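Local coordinates for protein extracellular PQQ-dependent sugar dehydrogenase (Coprinopsis cinerea, PDB 6JT6) that probably oxidises sugars with a pyrroloquinoline quinone cofactor, its heme-carrying cytochrome b domain likely passing on the electrons, at residues G55-N59 with L71-V75; A26-F32 with F44-G50. All coordinates share one frame; numbering follows the deposited sequence.

Contact 1. Residues G55-N59 with L71-V75. With HEM (protoporphyrin IX containing Fe), chain C.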
# COMPACT_ATOMS: atom_id res chain seq x y z
N GLY A 55 3.93 14.24 -0.19
CA GLY A 55 3.46 14.32 1.20
C GLY A 55 3.04 12.98 1.80
O GLY A 55 3.54 12.57 2.86
N TRP A 56 2.14 12.29 1.10
CA TRP A 56 1.75 10.93 1.49
C TRP A 56 1.21 10.15 0.28
O TRP A 56 0.89 10.73 -0.76
CB TRP A 56 0.74 10.95 2.65
CG TRP A 56 -0.56 11.70 2.43
CD1 TRP A 56 -0.88 12.95 2.88
CD2 TRP A 56 -1.73 11.21 1.74
NE1 TRP A 56 -2.18 13.28 2.50
CE2 TRP A 56 -2.72 12.22 1.81
CE3 TRP A 56 -2.03 10.00 1.05
CZ2 TRP A 56 -4.01 12.06 1.26
CZ3 TRP A 56 -3.31 9.84 0.49
CH2 TRP A 56 -4.28 10.86 0.61
N ILE A 57 1.14 8.83 0.43
CA ILE A 57 0.74 7.92 -0.63
C ILE A 57 -0.17 6.88 0.03
O ILE A 57 0.17 6.33 1.08
CB ILE A 57 1.96 7.20 -1.25
CG1 ILE A 57 3.08 8.20 -1.60
CG2 ILE A 57 1.53 6.31 -2.45
CD1 ILE A 57 4.42 7.54 -1.95
N GLY A 58 -1.31 6.62 -0.60
CA GLY A 58 -2.33 5.76 -0.02
C GLY A 58 -3.17 4.98 -1.02
O GLY A 58 -3.04 5.15 -2.24
N ASN A 59 -3.98 4.07 -0.49
CA ASN A 59 -4.85 3.28 -1.34
C ASN A 59 -6.24 3.16 -0.75
O ASN A 59 -6.50 3.64 0.34
CB ASN A 59 -4.24 1.89 -1.66
CG ASN A 59 -3.97 1.06 -0.41
OD1 ASN A 59 -4.54 1.28 0.64
ND2 ASN A 59 -3.07 0.08 -0.54
N LEU A 71 -5.29 2.57 3.31
CA LEU A 71 -3.95 2.55 3.92
C LEU A 71 -3.19 3.74 3.45
O LEU A 71 -3.22 4.08 2.28
CB LEU A 71 -3.18 1.25 3.63
CG LEU A 71 -3.92 -0.08 3.81
CD1 LEU A 71 -3.00 -1.22 3.41
CD2 LEU A 71 -4.49 -0.29 5.21
N VAL A 72 -2.51 4.40 4.38
CA VAL A 72 -1.79 5.61 4.07
C VAL A 72 -0.38 5.54 4.64
O VAL A 72 -0.18 5.22 5.83
CB VAL A 72 -2.58 6.89 4.45
CG1 VAL A 72 -2.88 6.93 5.93
CG2 VAL A 72 -1.85 8.15 4.03
N GLY A 73 0.59 5.78 3.76
CA GLY A 73 1.99 5.78 4.16
C GLY A 73 2.67 7.09 3.86
O GLY A 73 2.25 7.86 2.97
N TRP A 74 3.74 7.36 4.61
CA TRP A 74 4.58 8.52 4.39
C TRP A 74 5.94 8.31 5.05
O TRP A 74 6.17 7.30 5.76
CB TRP A 74 3.88 9.80 4.84
CG TRP A 74 3.70 9.93 6.33
CD1 TRP A 74 4.53 10.56 7.22
CD2 TRP A 74 2.58 9.44 7.09
NE1 TRP A 74 4.00 10.49 8.50
CE2 TRP A 74 2.80 9.82 8.45
CE3 TRP A 74 1.41 8.75 6.75
CZ2 TRP A 74 1.89 9.51 9.48
CZ3 TRP A 74 0.50 8.44 7.78
CH2 TRP A 74 0.76 8.81 9.13
N VAL A 75 6.86 9.24 4.80
CA VAL A 75 8.17 9.22 5.47
C VAL A 75 8.32 10.52 6.27
O VAL A 75 8.24 11.61 5.71
CB VAL A 75 9.35 8.98 4.50
CG1 VAL A 75 10.66 8.99 5.27
CG2 VAL A 75 9.23 7.61 3.84
CHA HEM C . -11.75 10.36 -3.89
CHB HEM C . -12.18 13.59 -0.28
CHC HEM C . -8.54 11.47 2.11
CHD HEM C . -8.74 7.75 -1.09
C1A HEM C . -12.14 11.45 -3.13
C2A HEM C . -13.06 12.43 -3.57
C3A HEM C . -13.16 13.35 -2.55
C4A HEM C . -12.32 12.93 -1.49
CMA HEM C . -14.03 14.60 -2.54
CAA HEM C . -13.80 12.47 -4.90
CBA HEM C . -12.87 12.67 -6.12
CGA HEM C . -11.94 13.85 -6.02
O1A HEM C . -10.69 13.70 -5.91
O2A HEM C . -12.41 15.01 -6.05
C1B HEM C . -11.21 13.31 0.68
C2B HEM C . -10.97 14.15 1.83
C3B HEM C . -9.91 13.57 2.49
C4B HEM C . -9.53 12.36 1.72
CMB HEM C . -11.74 15.43 2.19
CAB HEM C . -9.21 13.96 3.75
CBB HEM C . -9.00 15.22 4.11
C1C HEM C . -8.32 10.20 1.49
C2C HEM C . -7.40 9.23 1.93
C3C HEM C . -7.45 8.16 1.03
C4C HEM C . -8.40 8.51 0.00
CMC HEM C . -6.57 9.37 3.20
CAC HEM C . -6.67 6.89 1.13
CBC HEM C . -5.41 6.87 1.60
C1D HEM C . -9.53 8.24 -2.14
C2D HEM C . -9.77 7.46 -3.38
C3D HEM C . -10.61 8.16 -4.14
C4D HEM C . -10.90 9.38 -3.36
CMD HEM C . -9.19 6.12 -3.76
CAD HEM C . -11.11 7.80 -5.54
CBD HEM C . -12.28 6.83 -5.58
CGD HEM C . -13.52 7.56 -5.14
O1D HEM C . -14.18 7.23 -4.12
O2D HEM C . -13.88 8.54 -5.81
NA HEM C . -11.67 11.79 -1.86
NB HEM C . -10.34 12.29 0.66
NC HEM C . -8.88 9.77 0.31
ND HEM C . -10.26 9.39 -2.16
FE HEM C . -10.32 10.78 -0.81
O HOH W 1 6.10 11.55 2.84
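Ile57 and Gly73 form a hydrogen-bonded antiparallel pair at the middle of a buried beta hairpin, strands 56-60 and 70-76, beside the heme of this cytochrome domain. Gly73 N reaches Ile57 O at 2.8 Å, and Ile57 N returns a nearly straight bond to Gly73 O. At the heme end Asn59 N bonds to Leu71 O at 2.9 Å. With CG between the backbone N and the carbonyl carbon (chi1 59°), the Asn59 amide lies alongside Leu71: OD1 accepts from Leu71 N at 3.1 Å, while ND2 is bonded to Tyr30 OH. On the heme side, Val72 CG2 comes within 3.5 Å of Trp56 CE3, and Trp56 CH2 lies 3.8 Å from HEM C2C; the indole lies between Val72 and the pyrrole C edge of the porphyrin, its NE1 bonded to Tyr162 O. Replacing this indole by an alanine is likely to open a gap beside the heme and leave Tyr162 O without its N-H. Gly58 has no room for a side chain: a CB would run into the heme vinyl atom CBC. Toward strand 138-146, Gly55 and Trp56 both face His146 in a classic beta bulge. Strand 79-86 flanks 70-76, making the hairpin central in its six-stranded antiparallel sheet.

Contact 2. Residues A26-F32 with F44-G50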
# COMPACT_ATOMS: atom_id res chain seq x y z
N ALA A 26 4.22 8.10 -8.97
CA ALA A 26 4.20 7.20 -7.85
C ALA A 26 3.79 5.81 -8.33
O ALA A 26 3.17 5.67 -9.42
CB ALA A 26 3.26 7.73 -6.79
N SER A 27 4.12 4.80 -7.52
CA SER A 27 3.77 3.40 -7.80
C SER A 27 3.07 2.73 -6.64
O SER A 27 3.40 3.00 -5.46
CB SER A 27 5.06 2.59 -8.02
OG SER A 27 5.90 3.17 -8.95
N TRP A 28 2.15 1.84 -6.95
CA TRP A 28 1.44 1.03 -5.93
C TRP A 28 1.69 -0.41 -6.29
O TRP A 28 1.27 -0.85 -7.35
CB TRP A 28 -0.07 1.34 -5.95
CG TRP A 28 -0.40 2.69 -5.35
CD1 TRP A 28 -0.90 2.93 -4.09
CD2 TRP A 28 -0.27 3.97 -5.99
NE1 TRP A 28 -1.09 4.30 -3.91
CE2 TRP A 28 -0.72 4.95 -5.06
CE3 TRP A 28 0.16 4.40 -7.26
CZ2 TRP A 28 -0.70 6.33 -5.34
CZ3 TRP A 28 0.18 5.78 -7.54
CH2 TRP A 28 -0.27 6.72 -6.58
N GLY A 29 2.42 -1.15 -5.44
CA GLY A 29 2.75 -2.55 -5.71
C GLY A 29 2.08 -3.46 -4.70
O GLY A 29 1.86 -3.04 -3.56
N TYR A 30 1.72 -4.68 -5.12
CA TYR A 30 1.11 -5.67 -4.24
C TYR A 30 1.62 -7.05 -4.55
O TYR A 30 1.87 -7.37 -5.70
CB TYR A 30 -0.43 -5.69 -4.34
CG TYR A 30 -1.03 -4.34 -4.08
CD1 TYR A 30 -1.34 -3.94 -2.77
CD2 TYR A 30 -1.23 -3.43 -5.15
CE1 TYR A 30 -1.88 -2.67 -2.53
CE2 TYR A 30 -1.78 -2.18 -4.92
CZ TYR A 30 -2.08 -1.81 -3.62
OH TYR A 30 -2.60 -0.56 -3.36
N ILE A 31 1.77 -7.85 -3.49
CA ILE A 31 2.05 -9.26 -3.59
C ILE A 31 1.03 -9.97 -2.70
O ILE A 31 0.88 -9.59 -1.55
CB ILE A 31 3.48 -9.61 -3.10
CG1 ILE A 31 4.54 -8.66 -3.69
CG2 ILE A 31 3.82 -11.03 -3.51
CD1 ILE A 31 5.93 -8.77 -3.06
N PHE A 32 0.34 -10.97 -3.24
CA PHE A 32 -0.67 -11.70 -2.46
C PHE A 32 -0.20 -13.15 -2.35
O PHE A 32 0.54 -13.62 -3.22
CB PHE A 32 -2.09 -11.60 -3.10
CG PHE A 32 -2.77 -10.28 -2.88
CD1 PHE A 32 -3.81 -10.16 -1.95
CD2 PHE A 32 -2.43 -9.16 -3.65
CE1 PHE A 32 -4.45 -8.93 -1.75
CE2 PHE A 32 -3.07 -7.93 -3.44
CZ PHE A 32 -4.07 -7.81 -2.49
N PHE A 44 -1.51 -9.51 2.65
CA PHE A 44 -0.75 -9.24 1.43
C PHE A 44 0.41 -8.34 1.79
O PHE A 44 0.47 -7.84 2.90
CB PHE A 44 -1.62 -8.61 0.32
CG PHE A 44 -2.20 -7.25 0.68
CD1 PHE A 44 -1.52 -6.08 0.34
CD2 PHE A 44 -3.45 -7.16 1.32
CE1 PHE A 44 -2.03 -4.83 0.68
CE2 PHE A 44 -3.99 -5.91 1.64
CZ PHE A 44 -3.27 -4.74 1.32
N ILE A 45 1.33 -8.18 0.85
CA ILE A 45 2.43 -7.23 0.97
C ILE A 45 2.11 -6.07 0.05
O ILE A 45 1.71 -6.29 -1.12
CB ILE A 45 3.76 -7.88 0.55
CG1 ILE A 45 4.14 -9.01 1.53
CG2 ILE A 45 4.88 -6.84 0.43
CD1 ILE A 45 5.22 -9.95 0.96
N GLY A 46 2.29 -4.85 0.56
CA GLY A 46 2.12 -3.66 -0.29
C GLY A 46 3.39 -2.83 -0.42
O GLY A 46 4.31 -2.92 0.39
N LEU A 47 3.42 -2.00 -1.47
CA LEU A 47 4.49 -1.04 -1.67
C LEU A 47 3.87 0.27 -2.10
O LEU A 47 3.06 0.29 -3.04
CB LEU A 47 5.46 -1.54 -2.75
CG LEU A 47 6.40 -0.47 -3.37
CD1 LEU A 47 7.49 0.01 -2.41
CD2 LEU A 47 7.06 -0.99 -4.64
N PHE A 48 4.24 1.35 -1.40
CA PHE A 48 3.96 2.71 -1.84
C PHE A 48 5.32 3.29 -2.17
O PHE A 48 6.21 3.29 -1.33
CB PHE A 48 3.36 3.56 -0.72
CG PHE A 48 1.99 3.11 -0.24
CD1 PHE A 48 1.03 2.61 -1.14
CD2 PHE A 48 1.64 3.24 1.11
CE1 PHE A 48 -0.23 2.24 -0.67
CE2 PHE A 48 0.38 2.87 1.57
CZ PHE A 48 -0.54 2.37 0.68
N GLN A 49 5.45 3.85 -3.37
CA GLN A 49 6.72 4.45 -3.78
C GLN A 49 6.40 5.74 -4.51
O GLN A 49 5.50 5.79 -5.33
CB GLN A 49 7.49 3.49 -4.70
CG GLN A 49 8.83 4.06 -5.17
CD GLN A 49 9.75 2.97 -5.70
OE1 GLN A 49 10.10 2.04 -4.99
NE2 GLN A 49 10.15 3.09 -6.96
N GLY A 50 7.16 6.78 -4.23
CA GLY A 50 7.00 7.98 -5.01
C GLY A 50 8.16 8.92 -4.83
O GLY A 50 9.12 8.56 -4.14
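Phe32 and Phe44 meet at one end of a buried antiparallel hairpin whose two faces solve the problem of fit differently. Phe44 CB sits over one face of the Phe32 ring, 3.5 Å from its centroid, in a CH-pi contact; the two rings run side by side with planes only 23° apart, slid so far that they barely overlap. With CG between the backbone N and the carbonyl carbon (chi1 62°), the Phe44 ring sits across from the notch between the Phe32 and Tyr30 rings and touches both. On the Tyr30 side, Phe44 CE1 comes to the edge of the phenol ring, 3.6 Å from Tyr30 CD1, and the three rings form an aromatic cluster. Gly46, opposite Tyr30, adds no side chain to this face, and its backbone passes beside the phenol ring. Farther along, Trp28 CD1 lies 3.5 Å from Phe48 CD1, the indole crossing the phenyl obliquely.

The other face is aliphatic at the same end. Ile31 and Ile45 stand side by side, CB to CB at 4.0 Å, and Ile31 CD1 reaches toward Ile45 CG2. Next to them Gly29 offers a hollow in which Leu47 CB rests close to the backbone; a CB on Gly29 would be tight against it. Between the two faces, six backbone hydrogen bonds join Ser27 with Gln49, Gly29 with Leu47 and Ile31 with Ile45.

Strand 15-21 borders 26-33 and strand 113-121 borders 43-51, so the hairpin is interior to its mixed sheet. Helix 182-191 packs on the isoleucine face through Tyr182, Tyr185 and Leu189, while Phe141 and Trp143 of strand 138-146 meet Tyr30 and Trp28 on the aromatic face.

How the contacts relate
Both contacts are buried antiparallel hairpins, and together they illustrate how two sheets close face to face in a beta sandwich, as in the cytochrome domain of cellobiose dehydrogenase: contact 1 belongs to the six-stranded sheet next to the heme, contact 2 to the mixed sheet packed against it. They meet through the aromatic face of contact 2. Trp28 NE1 bonds to Gly58 O and Tyr30 OH to Asn59 ND2, while the Phe48 ring packs against Ile57 O and Leu71 O. Contact 1 is the smaller, with Gly58 where strand and heme come close; contact 2 buries about twice the area, over longer strands with aromatic contacts on one face and an isoleucine pair on the other.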